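PDB 7BOP: alpha-1,2-mannosyltransferase (Ktr4), putative from Neosartorya fumigata, which belongs to the GT-A class of fungal glycosyltransferases and binds guanosine-5'-diphosphate together with a manganese ion. Local coordinates for residues A[70-75]-A[103-108]; A[78-83]-A[112-117]; A[84-89]-A[195-200]. All blocks are in the same frame, centred on the assembly; numbering follows the deposited sequence.

Interaction 1. Residues A[70-75]-A[103-108]. With GDP (guanosine-5'-diphosphate), chain H.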
loop_
_atom_site.group_PDB
_atom_site.type_symbol
_atom_site.label_atom_id
_atom_site.label_comp_id
_atom_site.label_asym_id
_atom_site.label_seq_id
_atom_site.Cartn_x
_atom_site.Cartn_y
_atom_site.Cartn_z
ATOM N N ALA A 70 7.395 -9.046 -9.226
ATOM C CA ALA A 70 8.281 -7.930 -9.475
ATOM C C ALA A 70 8.177 -6.883 -8.374
ATOM O O ALA A 70 7.130 -6.724 -7.745
ATOM C CB ALA A 70 7.955 -7.294 -10.812
ATOM N N LEU A 71 9.282 -6.183 -8.160
ATOM C CA LEU A 71 9.295 -4.933 -7.421
ATOM C C LEU A 71 8.818 -3.883 -8.408
ATOM O O LEU A 71 9.326 -3.841 -9.539
ATOM C CB LEU A 71 10.719 -4.610 -6.956
ATOM C CG LEU A 71 11.340 -5.673 -6.043
ATOM C CD1 LEU A 71 12.844 -5.498 -5.927
ATOM C CD2 LEU A 71 10.677 -5.675 -4.671
ATOM N N ILE A 72 7.835 -3.064 -8.016
ATOM C CA ILE A 72 7.285 -2.038 -8.913
ATOM C C ILE A 72 7.275 -0.677 -8.253
ATOM O O ILE A 72 7.190 -0.565 -7.016
ATOM C CB ILE A 72 5.875 -2.382 -9.463
ATOM C CG1 ILE A 72 4.786 -2.322 -8.379
ATOM C CG2 ILE A 72 5.881 -3.752 -10.147
ATOM C CD1 ILE A 72 3.390 -2.513 -8.939
ATOM N N SER A 73 7.371 0.363 -9.072
ATOM C CA SER A 73 7.374 1.721 -8.547
ATOM C C SER A 73 6.871 2.705 -9.590
ATOM O O SER A 73 7.412 2.760 -10.696
ATOM C CB SER A 73 8.771 2.109 -8.060
ATOM O OG SER A 73 8.771 3.378 -7.422
ATOM N N LEU A 74 5.810 3.438 -9.242
ATOM C CA LEU A 74 5.391 4.622 -9.987
ATOM C C LEU A 74 6.223 5.772 -9.463
ATOM O O LEU A 74 6.174 6.084 -8.275
ATOM C CB LEU A 74 3.905 4.916 -9.783
ATOM C CG LEU A 74 3.346 6.083 -10.615
ATOM C CD1 LEU A 74 3.197 5.708 -12.086
ATOM C CD2 LEU A 74 2.012 6.548 -10.046
ATOM N N VAL A 75 7.010 6.392 -10.337
ATOM C CA VAL A 75 8.006 7.362 -9.899
ATOM C C VAL A 75 8.354 8.335 -11.033
ATOM O O VAL A 75 8.237 7.996 -12.224
ATOM C CB VAL A 75 9.256 6.635 -9.324
ATOM C CG1 VAL A 75 9.926 5.726 -10.357
ATOM C CG2 VAL A 75 10.262 7.609 -8.741
ATOM N N ILE A 103 10.426 -3.047 -11.947
ATOM C CA ILE A 103 9.671 -2.446 -13.038
ATOM C C ILE A 103 9.225 -1.049 -12.606
ATOM O O ILE A 103 8.422 -0.891 -11.667
ATOM C CB ILE A 103 8.469 -3.315 -13.462
ATOM C CG1 ILE A 103 8.910 -4.762 -13.699
ATOM C CG2 ILE A 103 7.835 -2.770 -14.732
ATOM C CD1 ILE A 103 7.799 -5.718 -14.049
ATOM N N PHE A 104 9.759 -0.037 -13.295
ATOM C CA PHE A 104 9.445 1.359 -13.030
ATOM C C PHE A 104 8.379 1.863 -13.994
ATOM O O PHE A 104 8.401 1.530 -15.189
ATOM C CB PHE A 104 10.712 2.204 -13.129
ATOM C CG PHE A 104 11.796 1.750 -12.198
ATOM C CD1 PHE A 104 11.713 2.021 -10.839
ATOM C CD2 PHE A 104 12.894 1.033 -12.670
ATOM C CE1 PHE A 104 12.694 1.591 -9.966
ATOM C CE2 PHE A 104 13.888 0.607 -11.800
ATOM C CZ PHE A 104 13.795 0.892 -10.444
ATOM N N PHE A 105 7.436 2.642 -13.460
ATOM C CA PHE A 105 6.328 3.215 -14.227
ATOM C C PHE A 105 6.327 4.723 -14.114
ATOM O O PHE A 105 6.656 5.278 -13.067
ATOM C CB PHE A 105 4.994 2.678 -13.721
ATOM C CG PHE A 105 4.820 1.204 -13.941
ATOM C CD1 PHE A 105 4.275 0.731 -15.131
ATOM C CD2 PHE A 105 5.199 0.292 -12.970
ATOM C CE1 PHE A 105 4.105 -0.627 -15.336
ATOM C CE2 PHE A 105 5.038 -1.072 -13.175
ATOM C CZ PHE A 105 4.483 -1.533 -14.355
ATOM N N ASN A 106 5.934 5.385 -15.198
ATOM C CA ASN A 106 5.878 6.837 -15.240
ATOM C C ASN A 106 4.936 7.245 -16.374
ATOM O O ASN A 106 4.884 6.584 -17.411
ATOM C CB ASN A 106 7.304 7.396 -15.413
ATOM C CG ASN A 106 7.390 8.909 -15.272
ATOM O OD1 ASN A 106 6.387 9.598 -15.096
ATOM N ND2 ASN A 106 8.608 9.434 -15.356
ATOM N N ASP A 107 4.129 8.275 -16.142
ATOM C CA ASP A 107 3.261 8.831 -17.186
ATOM C C ASP A 107 4.087 9.467 -18.324
ATOM O O ASP A 107 3.646 9.493 -19.464
ATOM C CB ASP A 107 2.261 9.842 -16.608
ATOM C CG ASP A 107 2.932 11.000 -15.896
ATOM O OD1 ASP A 107 3.719 10.754 -14.961
ATOM O OD2 ASP A 107 2.665 12.159 -16.259
ATOM N N LYS A 108 5.274 9.963 -17.987
ATOM C CA LYS A 108 6.241 10.487 -18.952
ATOM C C LYS A 108 7.402 9.510 -19.164
ATOM O O LYS A 108 7.586 8.589 -18.363
ATOM C CB LYS A 108 6.756 11.835 -18.455
ATOM C CG LYS A 108 5.643 12.866 -18.332
ATOM C CD LYS A 108 6.062 14.058 -17.509
ATOM C CE LYS A 108 4.873 14.973 -17.261
ATOM N NZ LYS A 108 5.240 16.039 -16.289
HETATM P PB GDP H . 2.445 10.615 -0.851
HETATM O O1B GDP H . 2.941 11.914 -0.283
HETATM O O2B GDP H . 3.360 9.411 -0.569
HETATM O O3B GDP H . 0.975 10.317 -0.626
HETATM O O3A GDP H . 2.538 10.926 -2.444
HETATM P PA GDP H . 3.861 10.764 -3.370
HETATM O O1A GDP H . 4.220 12.096 -3.983
HETATM O O2A GDP H . 4.904 9.932 -2.590
HETATM O "O5'" GDP H . 3.170 9.899 -4.538
HETATM C "C5'" GDP H . 2.860 8.518 -4.351
HETATM C "C4'" GDP H . 3.635 7.667 -5.354
HETATM O "O4'" GDP H . 3.224 8.014 -6.680
HETATM C "C3'" GDP H . 5.141 7.890 -5.340
HETATM O "O3'" GDP H . 5.762 6.652 -5.721
HETATM C "C2'" GDP H . 5.374 8.985 -6.369
HETATM O "O2'" GDP H . 6.674 8.905 -6.954
HETATM C "C1'" GDP H . 4.270 8.694 -7.380
HETATM N N9 GDP H . 3.647 9.839 -8.088
HETATM C C8 GDP H . 2.802 10.792 -7.604
HETATM N N7 GDP H . 2.412 11.623 -8.600
HETATM C C5 GDP H . 2.996 11.201 -9.739
HETATM C C6 GDP H . 3.018 11.614 -11.158
HETATM O O6 GDP H . 2.361 12.608 -11.507
HETATM N N1 GDP H . 3.750 10.897 -12.037
HETATM C C2 GDP H . 4.460 9.804 -11.657
HETATM N N2 GDP H . 5.191 9.109 -12.566
HETATM N N3 GDP H . 4.491 9.379 -10.369
HETATM C C4 GDP H . 3.792 10.019 -9.399
#
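Leu74 and Phe105 sit side by side at the C-terminal ends of two parallel strands, where a sheet hands over to a nucleotide pocket. Four backbone bonds tie the strands, beginning with Ile103 N to Leu71 O at 2.8 Å and ending with Val75 N to Phe105 O at 3.0 Å. This is the strand pair of a right-handed beta-alpha-beta crossover, with helix 80-98 between. Leu74 shows how the fold turns into a binding site. Its CB leaves the sheet on the side shared with Ile72, Ile103 and Phe105, and CG, anti to the backbone N (chi1 -175°), is carried forward to 3.5 Å from N3 of guanosine-5'-diphosphate (GDP). There the branches part: CD1 turns back to the neighbouring strand, 3.9 Å from Phe105 CB, while CD2 stays with the nucleotide near N3 and O4'. The carbonyl of the same residue takes the ribose hydroxyl, GDP O3' lying 2.6 Å from Leu74 O. At the end of the second strand, Asn106 OD1 accepts from GDP N2 at 2.8 Å and, in an Asx turn, from Lys108 N. Just after it, Asp107 OD1 meets GDP N1 at 2.9 Å and also accepts from N2. The strand ends thus present acceptors complementary to the N1 and N2 donors of guanine, while Leu74 lays its branch obliquely over one face of the base, near N3.

Interaction 2. Residues A[78-83]-A[112-117]. With GDP (guanosine-5'-diphosphate), chain H.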
loop_
_atom_site.group_PDB
_atom_site.type_symbol
_atom_site.label_atom_id
_atom_site.label_comp_id
_atom_site.label_asym_id
_atom_site.label_seq_id
_atom_site.Cartn_x
_atom_site.Cartn_y
_atom_site.Cartn_z
ATOM N N GLU A 78 12.432 13.266 -11.561
ATOM C CA GLU A 78 12.928 14.229 -10.572
ATOM C C GLU A 78 13.115 13.622 -9.163
ATOM O O GLU A 78 13.783 14.223 -8.315
ATOM C CB GLU A 78 11.985 15.438 -10.502
ATOM C CG GLU A 78 11.956 16.293 -11.774
ATOM C CD GLU A 78 11.218 15.668 -12.973
ATOM O OE1 GLU A 78 10.454 14.677 -12.812
ATOM O OE2 GLU A 78 11.419 16.177 -14.102
ATOM N N GLU A 79 12.532 12.439 -8.926
ATOM C CA GLU A 79 12.671 11.725 -7.646
ATOM C C GLU A 79 13.798 10.689 -7.653
ATOM O O GLU A 79 13.916 9.894 -6.720
ATOM C CB GLU A 79 11.333 11.056 -7.279
ATOM C CG GLU A 79 10.197 12.054 -7.111
ATOM C CD GLU A 79 8.833 11.403 -6.967
ATOM O OE1 GLU A 79 8.472 10.520 -7.777
ATOM O OE2 GLU A 79 8.096 11.815 -6.058
ATOM N N LEU A 80 14.660 10.734 -8.672
ATOM C CA LEU A 80 15.708 9.742 -8.852
ATOM C C LEU A 80 16.590 9.547 -7.625
ATOM O O LEU A 80 16.794 8.413 -7.191
ATOM C CB LEU A 80 16.573 10.102 -10.074
ATOM C CG LEU A 80 17.751 9.188 -10.406
ATOM C CD1 LEU A 80 17.314 7.739 -10.547
ATOM C CD2 LEU A 80 18.422 9.681 -11.682
ATOM N N GLU A 81 17.115 10.630 -7.061
ATOM C CA GLU A 81 18.012 10.492 -5.902
ATOM C C GLU A 81 17.325 9.799 -4.711
ATOM O O GLU A 81 17.918 8.937 -4.063
ATOM C CB GLU A 81 18.597 11.846 -5.471
ATOM C CG GLU A 81 19.560 12.479 -6.475
ATOM C CD GLU A 81 20.805 11.649 -6.762
ATOM O OE1 GLU A 81 21.423 11.878 -7.825
ATOM O OE2 GLU A 81 21.175 10.764 -5.947
ATOM N N ASP A 82 16.080 10.171 -4.442
ATOM C CA ASP A 82 15.308 9.530 -3.369
ATOM C C ASP A 82 14.977 8.071 -3.700
ATOM O O ASP A 82 14.982 7.223 -2.805
ATOM C CB ASP A 82 14.030 10.315 -3.078
ATOM C CG ASP A 82 14.300 11.647 -2.375
ATOM O OD1 ASP A 82 15.350 11.806 -1.734
ATOM O OD2 ASP A 82 13.435 12.534 -2.447
ATOM N N LEU A 83 14.693 7.781 -4.971
ATOM C CA LEU A 83 14.502 6.396 -5.412
ATOM C C LEU A 83 15.762 5.562 -5.166
ATOM O O LEU A 83 15.690 4.458 -4.614
ATOM C CB LEU A 83 14.091 6.333 -6.894
ATOM C CG LEU A 83 13.885 4.925 -7.478
ATOM C CD1 LEU A 83 12.726 4.203 -6.801
ATOM C CD2 LEU A 83 13.653 4.995 -8.971
ATOM N N GLU A 112 17.639 8.818 -19.762
ATOM C CA GLU A 112 18.764 7.886 -19.801
ATOM C C GLU A 112 19.540 7.877 -18.483
ATOM O O GLU A 112 20.018 6.826 -18.068
ATOM C CB GLU A 112 19.699 8.188 -20.986
ATOM C CG GLU A 112 19.052 7.957 -22.346
ATOM C CD GLU A 112 18.558 6.527 -22.534
ATOM O OE1 GLU A 112 19.320 5.588 -22.218
ATOM O OE2 GLU A 112 17.406 6.340 -22.983
ATOM N N GLU A 113 19.652 9.032 -17.827
ATOM C CA GLU A 113 20.269 9.114 -16.496
ATOM C C GLU A 113 19.506 8.241 -15.466
ATOM O O GLU A 113 20.123 7.533 -14.672
ATOM C CB GLU A 113 20.320 10.571 -16.019
ATOM C CG GLU A 113 21.154 10.823 -14.757
ATOM C CD GLU A 113 20.851 12.161 -14.073
ATOM O OE1 GLU A 113 21.374 12.394 -12.964
ATOM O OE2 GLU A 113 20.088 12.991 -14.624
ATOM N N PHE A 114 18.175 8.305 -15.493
ATOM C CA PHE A 114 17.327 7.483 -14.614
ATOM C C PHE A 114 17.612 5.992 -14.824
ATOM O O PHE A 114 17.815 5.250 -13.863
ATOM C CB PHE A 114 15.838 7.779 -14.862
ATOM C CG PHE A 114 14.904 7.035 -13.934
ATOM C CD1 PHE A 114 14.529 5.715 -14.200
ATOM C CD2 PHE A 114 14.388 7.658 -12.798
ATOM C CE1 PHE A 114 13.668 5.031 -13.347
ATOM C CE2 PHE A 114 13.533 6.977 -11.943
ATOM C CZ PHE A 114 13.173 5.668 -12.218
ATOM N N LYS A 115 17.637 5.566 -16.085
ATOM C CA LYS A 115 17.873 4.158 -16.407
ATOM C C LYS A 115 19.248 3.679 -15.950
ATOM O O LYS A 115 19.365 2.587 -15.395
ATOM C CB LYS A 115 17.706 3.898 -17.903
ATOM C CG LYS A 115 16.293 4.102 -18.403
ATOM C CD LYS A 115 16.233 4.082 -19.917
ATOM C CE LYS A 115 14.846 4.453 -20.393
ATOM N NZ LYS A 115 14.757 4.374 -21.870
ATOM N N LYS A 116 20.278 4.491 -16.176
ATOM C CA LYS A 116 21.649 4.116 -15.817
ATOM C C LYS A 116 21.833 4.031 -14.298
ATOM O O LYS A 116 22.398 3.066 -13.788
ATOM C CB LYS A 116 22.659 5.109 -16.421
ATOM C CG LYS A 116 24.094 4.975 -15.914
ATOM C CD LYS A 116 25.032 5.980 -16.582
ATOM C CE LYS A 116 25.473 5.529 -17.969
ATOM N NZ LYS A 116 26.352 4.321 -17.935
ATOM N N ARG A 117 21.367 5.056 -13.593
ATOM C CA ARG A 117 21.524 5.133 -12.147
ATOM C C ARG A 117 20.755 4.017 -11.416
ATOM O O ARG A 117 21.272 3.440 -10.472
ATOM C CB ARG A 117 21.078 6.503 -11.638
ATOM C CG ARG A 117 21.959 7.664 -12.088
ATOM C CD ARG A 117 23.296 7.681 -11.388
ATOM N NE ARG A 117 23.179 7.521 -9.939
ATOM C CZ ARG A 117 22.748 8.453 -9.089
ATOM N NH1 ARG A 117 22.356 9.660 -9.508
ATOM N NH2 ARG A 117 22.696 8.164 -7.794
HETATM P PB GDP H . 2.445 10.615 -0.851
HETATM O O1B GDP H . 2.941 11.914 -0.283
HETATM O O2B GDP H . 3.360 9.411 -0.569
HETATM O O3B GDP H . 0.975 10.317 -0.626
HETATM O O3A GDP H . 2.538 10.926 -2.444
HETATM P PA GDP H . 3.861 10.764 -3.370
HETATM O O1A GDP H . 4.220 12.096 -3.983
HETATM O O2A GDP H . 4.904 9.932 -2.590
HETATM O "O5'" GDP H . 3.170 9.899 -4.538
HETATM C "C5'" GDP H . 2.860 8.518 -4.351
HETATM C "C4'" GDP H . 3.635 7.667 -5.354
HETATM O "O4'" GDP H . 3.224 8.014 -6.680
HETATM C "C3'" GDP H . 5.141 7.890 -5.340
HETATM O "O3'" GDP H . 5.762 6.652 -5.721
HETATM C "C2'" GDP H . 5.374 8.985 -6.369
HETATM O "O2'" GDP H . 6.674 8.905 -6.954
HETATM C "C1'" GDP H . 4.270 8.694 -7.380
HETATM N N9 GDP H . 3.647 9.839 -8.088
HETATM C C8 GDP H . 2.802 10.792 -7.604
HETATM N N7 GDP H . 2.412 11.623 -8.600
HETATM C C5 GDP H . 2.996 11.201 -9.739
HETATM C C6 GDP H . 3.018 11.614 -11.158
HETATM O O6 GDP H . 2.361 12.608 -11.507
HETATM N N1 GDP H . 3.750 10.897 -12.037
HETATM C C2 GDP H . 4.460 9.804 -11.657
HETATM N N2 GDP H . 5.191 9.109 -12.566
HETATM N N3 GDP H . 4.491 9.379 -10.369
HETATM C C4 GDP H . 3.792 10.019 -9.399
#
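Leu80, the residue most covered here, is directed from the first turn of helix 80-98 toward helix 112-119, where it meets Phe114 and Arg117. Its two methyls divide the work: CD1 lies 3.7 Å from Phe114 CD2, and CD2 rests near Glu113 O and Phe114 CA and against Arg117 CG. With CG opposite the backbone N (chi1 -176°), the Phe114 ring is sent toward Leu83 on the sheet side of the interface. The far end of the ring meets it, Leu83 CD2 lying 3.4 Å from Phe114 CZ and the two side chains crossing at about a right angle. Both helices follow parallel strands of the mixed main sheet, 69-74 and 102-106, and pack on the same side of it, as in the nucleotide-binding half of a GT-A fold; the Phe114 ring meets that of Phe104 on the sheet edge-to-face. Arg117, its chain curled back at its second and third torsions, folds over Leu80 and closes the solvent-facing side with a salt bridge, Arg117 NH1 to Glu81 OE1 at 2.9 Å. That bond is nearly straight, 170° at the hydrogen, and lies in the guanidinium plane, yet reaches the oxygen from above the carboxylate plane, the two flat groups being 36° apart. At the N-cap of the first helix, Glu79 faces the ligand: its OE1 accepts from O2' of guanosine-5'-diphosphate at 2.6 Å, and OE2 is salt-bridged to Arg76.

Interaction 3. Residues A[84-89]-A[195-200]. With GDP (guanosine-5'-diphosphate), chain H.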
loop_
_atom_site.group_PDB
_atom_site.type_symbol
_atom_site.label_atom_id
_atom_site.label_comp_id
_atom_site.label_asym_id
_atom_site.label_seq_id
_atom_site.Cartn_x
_atom_site.Cartn_y
_atom_site.Cartn_z
ATOM N N ILE A 84 16.921 6.096 -5.543
ATOM C CA ILE A 84 18.201 5.398 -5.333
ATOM C C ILE A 84 18.439 5.056 -3.842
ATOM O O ILE A 84 18.854 3.941 -3.535
ATOM C CB ILE A 84 19.408 6.203 -5.907
ATOM C CG1 ILE A 84 19.321 6.364 -7.440
ATOM C CG2 ILE A 84 20.742 5.579 -5.506
ATOM C CD1 ILE A 84 19.261 5.094 -8.253
ATOM N N SER A 85 18.182 5.994 -2.926
ATOM C CA SER A 85 18.280 5.708 -1.487
ATOM C C SER A 85 17.412 4.508 -1.090
ATOM O O SER A 85 17.847 3.620 -0.367
ATOM C CB SER A 85 17.844 6.918 -0.660
ATOM O OG SER A 85 18.734 7.991 -0.863
ATOM N N THR A 86 16.189 4.494 -1.589
ATOM C CA THR A 86 15.264 3.406 -1.322
ATOM C C THR A 86 15.740 2.066 -1.885
ATOM O O THR A 86 15.697 1.054 -1.195
ATOM C CB THR A 86 13.876 3.746 -1.870
ATOM O OG1 THR A 86 13.390 4.907 -1.178
ATOM C CG2 THR A 86 12.919 2.565 -1.699
ATOM N N MET A 87 16.188 2.077 -3.134
ATOM C CA MET A 87 16.726 0.876 -3.779
ATOM C C MET A 87 17.888 0.290 -2.981
ATOM O O MET A 87 17.946 -0.919 -2.781
ATOM C CB MET A 87 17.186 1.195 -5.197
ATOM C CG MET A 87 16.070 1.455 -6.184
ATOM S SD MET A 87 16.686 1.615 -7.881
ATOM C CE MET A 87 17.129 -0.079 -8.242
ATOM N N LYS A 88 18.798 1.149 -2.506
ATOM C CA LYS A 88 19.934 0.697 -1.695
ATOM C C LYS A 88 19.472 -0.071 -0.459
ATOM O O LYS A 88 20.033 -1.111 -0.129
ATOM C CB LYS A 88 20.829 1.864 -1.265
ATOM C CG LYS A 88 21.721 2.398 -2.378
ATOM C CD LYS A 88 22.521 3.606 -1.898
ATOM C CE LYS A 88 23.388 4.189 -3.008
ATOM N NZ LYS A 88 24.444 3.233 -3.443
ATOM N N ASP A 89 18.443 0.443 0.210
ATOM C CA ASP A 89 17.906 -0.216 1.405
ATOM C C ASP A 89 17.251 -1.543 1.062
ATOM O O ASP A 89 17.484 -2.546 1.741
ATOM C CB ASP A 89 16.871 0.673 2.115
ATOM C CG ASP A 89 17.492 1.745 3.014
ATOM O OD1 ASP A 89 18.732 1.891 3.091
ATOM O OD2 ASP A 89 16.701 2.433 3.689
ATOM N N PRO A 195 9.780 6.200 -3.681
ATOM C CA PRO A 195 11.026 6.877 -3.325
ATOM C C PRO A 195 10.984 7.476 -1.913
ATOM O O PRO A 195 9.911 7.735 -1.387
ATOM C CB PRO A 195 11.141 7.983 -4.379
ATOM C CG PRO A 195 9.754 8.228 -4.832
ATOM C CD PRO A 195 9.042 6.915 -4.740
ATOM N N LYS A 196 12.161 7.641 -1.314
ATOM C CA LYS A 196 12.343 8.270 -0.019
ATOM C C LYS A 196 11.805 7.434 1.152
ATOM O O LYS A 196 11.444 7.987 2.185
ATOM C CB LYS A 196 11.731 9.675 -0.004
ATOM C CG LYS A 196 12.452 10.646 0.924
ATOM C CD LYS A 196 11.835 12.034 0.826
ATOM C CE LYS A 196 12.248 12.935 1.979
ATOM N NZ LYS A 196 13.633 13.451 1.820
ATOM N N VAL A 197 11.753 6.117 0.995
ATOM C CA VAL A 197 11.374 5.238 2.102
ATOM C C VAL A 197 12.602 4.492 2.575
ATOM O O VAL A 197 13.577 4.339 1.824
ATOM C CB VAL A 197 10.239 4.254 1.730
ATOM C CG1 VAL A 197 9.040 5.015 1.198
ATOM C CG2 VAL A 197 10.701 3.199 0.744
ATOM N N GLN A 198 12.557 4.025 3.817
ATOM C CA GLN A 198 13.648 3.233 4.376
ATOM C C GLN A 198 13.207 1.816 4.707
ATOM O O GLN A 198 12.067 1.579 5.116
ATOM C CB GLN A 198 14.210 3.883 5.640
ATOM C CG GLN A 198 14.519 5.368 5.529
ATOM C CD GLN A 198 15.188 5.886 6.787
ATOM O OE1 GLN A 198 16.366 5.643 7.005
ATOM N NE2 GLN A 198 14.429 6.565 7.642
ATOM N N PHE A 199 14.139 0.884 4.559
ATOM C CA PHE A 199 13.990 -0.487 5.060
ATOM C C PHE A 199 15.105 -0.735 6.055
ATOM O O PHE A 199 16.281 -0.483 5.754
ATOM C CB PHE A 199 14.029 -1.510 3.927
ATOM C CG PHE A 199 12.908 -1.367 2.955
ATOM C CD1 PHE A 199 11.683 -1.991 3.187
ATOM C CD2 PHE A 199 13.051 -0.584 1.817
ATOM C CE1 PHE A 199 10.628 -1.847 2.295
ATOM C CE2 PHE A 199 11.998 -0.436 0.923
ATOM C CZ PHE A 199 10.787 -1.077 1.160
ATOM N N PHE A 200 14.738 -1.227 7.236
ATOM C CA PHE A 200 15.644 -1.312 8.374
ATOM C C PHE A 200 16.154 -2.706 8.718
ATOM O O PHE A 200 17.118 -2.803 9.465
ATOM C CB PHE A 200 14.966 -0.747 9.624
ATOM C CG PHE A 200 14.551 0.696 9.506
ATOM C CD1 PHE A 200 15.502 1.703 9.372
ATOM C CD2 PHE A 200 13.195 1.055 9.547
ATOM C CE1 PHE A 200 15.112 3.035 9.278
ATOM C CE2 PHE A 200 12.806 2.380 9.465
ATOM C CZ PHE A 200 13.764 3.375 9.328
HETATM P PB GDP H . 2.445 10.615 -0.851
HETATM O O1B GDP H . 2.941 11.914 -0.283
HETATM O O2B GDP H . 3.360 9.411 -0.569
HETATM O O3B GDP H . 0.975 10.317 -0.626
HETATM O O3A GDP H . 2.538 10.926 -2.444
HETATM P PA GDP H . 3.861 10.764 -3.370
HETATM O O1A GDP H . 4.220 12.096 -3.983
HETATM O O2A GDP H . 4.904 9.932 -2.590
HETATM O "O5'" GDP H . 3.170 9.899 -4.538
HETATM C "C5'" GDP H . 2.860 8.518 -4.351
HETATM C "C4'" GDP H . 3.635 7.667 -5.354
HETATM O "O4'" GDP H . 3.224 8.014 -6.680
HETATM C "C3'" GDP H . 5.141 7.890 -5.340
HETATM O "O3'" GDP H . 5.762 6.652 -5.721
HETATM C "C2'" GDP H . 5.374 8.985 -6.369
HETATM O "O2'" GDP H . 6.674 8.905 -6.954
HETATM C "C1'" GDP H . 4.270 8.694 -7.380
HETATM N N9 GDP H . 3.647 9.839 -8.088
HETATM C C8 GDP H . 2.802 10.792 -7.604
HETATM N N7 GDP H . 2.412 11.623 -8.600
HETATM C C5 GDP H . 2.996 11.201 -9.739
HETATM C C6 GDP H . 3.018 11.614 -11.158
HETATM O O6 GDP H . 2.361 12.608 -11.507
HETATM N N1 GDP H . 3.750 10.897 -12.037
HETATM C C2 GDP H . 4.460 9.804 -11.657
HETATM N N2 GDP H . 5.191 9.109 -12.566
HETATM N N3 GDP H . 4.491 9.379 -10.369
HETATM C C4 GDP H . 3.792 10.019 -9.399
HETATM O O HOH W 1 17.811 3.856 5.665
HETATM O O HOH W 2 16.204 5.407 1.953
#
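One turn of helix 80-98 lies against an extended segment, the CA atoms pairing most closely at Thr86 with Val197 and at Asp89 with Phe199, so that a three-residue step on the helix matches a two-residue step on its partner. Both helical side chains use this spacing to grip backbone N-H groups. Thr86 OG1 accepts from Val197 N at 3.0 Å, with an angle of 149° at the hydrogen, and is also bonded to Asp82 O one turn back in its own helix. Its methyl, CG2, lies on the far side from the backbone N and presses on Val197 CG2 at 3.4 Å, a close squeeze for two methyl carbons. The same methyl touches the ring of Phe199 at its edge, as does Asp89 CB. Segment 195-200 leads from the neighbourhood of strand 189-192 in the main sheet to strand 198-199 of a small antiparallel sheet, and it starts right after Glu194, which with His343 binds the manganese ion; in GT-A proteins this region commonly carries the metal-binding DXD motif or its counterpart. Asp89 OD2 accepts from Phe199 N at 3.1 Å, on the anti side and 31° out of the carboxylate plane. A water gives the same oxygen a second bond of 2.7 Å and links it to Gln198 OE1, while Gln198 NE2 is held by Asn342. Asp89 OD1 has its own partner in the salt bridge to Arg92. At the pocket end, Pro195 CD comes within 3.4 Å of O3' of guanosine-5'-diphosphate.

The three contacts form a connected cluster on one side of the guanosine-5'-diphosphate pocket, each reaching the nucleotide with at least one residue, their centres about 12 to 15 Å apart. Their segments interleave along the chain: 70-75, 78-83 and 84-89 come first, followed in the same order by partners 103-108, 112-117 and 195-200. Helix 80-98 is the common element, connecting the two strands of interaction 1 and supplying consecutive turns to interactions 2 and 3. Phe104 packs on Leu83 and Met87, while Val75 touches Phe114 and Pro195. One helix thereby joins the parallel strands of the mixed main sheet, its neighbouring helix and the segment following the manganese ligand Glu194, bringing distant residues to a single nucleotide.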